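Local structure of ABC-type transport system, sugar-family extracellular solute-binding protein (6HNI) at residues Val171-Leu176 and Val187-Ile192. The protein binds tyrosine in its closed form as a lipoprotein substrate-binding component of an ABC-type transport system, and also has adhesive properties. The protein carries 1 engineered substitution. Residues are numbered along the deposited sequence; the frame is centred on the assembly and turned at random.
Sequences VQVDAL and VVEKGI
The carboxylate of E189 lies against V173 while both of its oxygens are engaged by neighbours: OE1 is hydrogen-bonded to the hydroxyl, OH, of Y162, and OE2 forms a salt bridge with K177. Gripped in this way, the group shows how an acid can be accommodated beside a helix-strand interface. V173 CG1 stands 3.8 Å from E189 OE1 and 4.0 Å from E189 CD, so a methyl group meets the carboxylate end by van der Waals contact alone. The E189 side chain reaches this place with CG anti to the carbonyl carbon (chi1 -62°) and an extended run beyond it. The two polar partners should limit rotation of the carboxylate, and the lysine probably favours its ionised form.

One helical turn along, the interface is wholly apolar. L176 CD2 touches V187 CG1 at 4.2 Å, the leucine and valine meeting at a slant through single methyl groups. V187 puts CG1 there by holding it opposite the backbone N (chi1 175°). No hydrogen bond joins the two segments, and the summed buried surface is a modest 152 Å².

The pairing illustrates the beta-alpha-beta crossover of a periplasmic-binding-protein-type domain: strand 157-163 leads through helix 167-183 into the parallel edge strand 186-192. Y162 and V160 of the first strand also touch V173 and L176, respectively, while helix 141-145 flanks L176 through L145 and helix 198-205 packs against V188 and I192.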
loop_
_atom_site.group_PDB
_atom_site.type_symbol
_atom_site.label_atom_id
_atom_site.label_comp_id
_atom_site.label_asym_id
_atom_site.label_seq_id
_atom_site.Cartn_x
_atom_site.Cartn_y
_atom_site.Cartn_z
ATOM N N VAL A 171 1.639 11.026 -6.148
ATOM C CA VAL A 171 2.992 11.254 -5.721
ATOM C C VAL A 171 3.944 10.220 -6.337
ATOM O O VAL A 171 5.040 10.575 -6.786
ATOM C CB VAL A 171 3.080 11.232 -4.152
ATOM C CG1 VAL A 171 4.514 11.245 -3.704
ATOM C CG2 VAL A 171 2.320 12.405 -3.564
ATOM N N GLN A 172 3.534 8.953 -6.395
ATOM C CA GLN A 172 4.371 7.920 -6.944
ATOM C C GLN A 172 4.545 8.070 -8.489
ATOM O O GLN A 172 5.649 7.832 -8.984
ATOM C CB GLN A 172 3.778 6.559 -6.625
ATOM C CG GLN A 172 3.892 6.227 -5.103
ATOM C CD GLN A 172 3.199 4.932 -4.738
ATOM O OE1 GLN A 172 3.664 3.842 -5.048
ATOM N NE2 GLN A 172 2.044 5.065 -4.076
ATOM N N VAL A 173 3.472 8.442 -9.184
ATOM C CA VAL A 173 3.582 8.708 -10.642
ATOM C C VAL A 173 4.565 9.851 -10.862
ATOM O O VAL A 173 5.385 9.782 -11.803
ATOM C CB VAL A 173 2.186 8.920 -11.219
ATOM C CG1 VAL A 173 2.291 9.404 -12.694
ATOM C CG2 VAL A 173 1.362 7.649 -11.167
ATOM N N ASP A 174 4.506 10.910 -10.068
ATOM C CA ASP A 174 5.474 12.026 -10.231
ATOM C C ASP A 174 6.911 11.527 -10.049
ATOM O O ASP A 174 7.818 11.944 -10.785
ATOM C CB ASP A 174 5.232 13.136 -9.230
ATOM C CG ASP A 174 4.039 13.943 -9.536
ATOM O OD1 ASP A 174 3.511 13.856 -10.652
ATOM O OD2 ASP A 174 3.608 14.696 -8.640
ATOM N N ALA A 175 7.112 10.687 -9.017
ATOM C CA ALA A 175 8.430 10.067 -8.764
ATOM C C ALA A 175 8.898 9.208 -9.933
ATOM O O ALA A 175 10.085 9.252 -10.296
ATOM C CB ALA A 175 8.441 9.285 -7.475
ATOM N N LEU A 176 7.971 8.441 -10.508
ATOM C CA LEU A 176 8.291 7.641 -11.672
ATOM C C LEU A 176 8.745 8.496 -12.853
ATOM O O LEU A 176 9.741 8.184 -13.541
ATOM C CB LEU A 176 7.085 6.810 -12.069
ATOM C CG LEU A 176 7.245 5.944 -13.282
ATOM C CD1 LEU A 176 8.336 4.937 -13.130
ATOM C CD2 LEU A 176 5.949 5.216 -13.557
ATOM N N VAL A 187 7.530 7.409 -20.112
ATOM C CA VAL A 187 6.435 6.909 -19.284
ATOM C C VAL A 187 5.132 7.145 -20.040
ATOM O O VAL A 187 4.907 8.242 -20.557
ATOM C CB VAL A 187 6.352 7.651 -17.937
ATOM C CG1 VAL A 187 5.140 7.224 -17.100
ATOM C CG2 VAL A 187 7.639 7.434 -17.195
ATOM N N VAL A 188 4.296 6.130 -20.107
ATOM C CA VAL A 188 2.934 6.249 -20.638
ATOM C C VAL A 188 1.949 6.039 -19.481
ATOM O O VAL A 188 1.941 4.965 -18.859
ATOM C CB VAL A 188 2.686 5.198 -21.729
ATOM C CG1 VAL A 188 1.283 5.346 -22.269
ATOM C CG2 VAL A 188 3.700 5.338 -22.848
ATOM N N GLU A 189 1.172 7.074 -19.182
ATOM C CA GLU A 189 0.210 7.065 -18.090
ATOM C C GLU A 189 -1.180 6.699 -18.527
ATOM O O GLU A 189 -1.617 7.147 -19.633
ATOM C CB GLU A 189 0.077 8.439 -17.449
ATOM C CG GLU A 189 1.302 8.975 -16.814
ATOM C CD GLU A 189 1.067 10.395 -16.332
ATOM O OE1 GLU A 189 0.145 10.640 -15.516
ATOM O OE2 GLU A 189 1.795 11.278 -16.786
ATOM N N LYS A 190 -1.871 5.928 -17.699
ATOM C CA LYS A 190 -3.289 5.690 -17.893
ATOM C C LYS A 190 -4.005 5.932 -16.566
ATOM O O LYS A 190 -4.071 5.066 -15.686
ATOM C CB LYS A 190 -3.541 4.294 -18.449
ATOM C CG LYS A 190 -4.984 3.968 -18.772
ATOM C CD LYS A 190 -5.517 4.879 -19.870
ATOM C CE LYS A 190 -6.919 4.473 -20.347
ATOM N NZ LYS A 190 -7.616 5.535 -21.124
ATOM N N GLY A 191 -4.498 7.146 -16.405
ATOM C CA GLY A 191 -5.285 7.516 -15.264
ATOM C C GLY A 191 -6.707 7.031 -15.377
ATOM O O GLY A 191 -7.375 7.308 -16.395
ATOM N N ILE A 192 -7.173 6.322 -14.345
ATOM C CA ILE A 192 -8.563 5.867 -14.240
ATOM C C ILE A 192 -9.165 6.274 -12.887
ATOM O O ILE A 192 -8.446 6.783 -12.012
ATOM C CB ILE A 192 -8.642 4.340 -14.437
ATOM C CG1 ILE A 192 -7.898 3.604 -13.290
ATOM C CG2 ILE A 192 -8.136 3.943 -15.840
ATOM C CD1 ILE A 192 -8.149 2.128 -13.273
#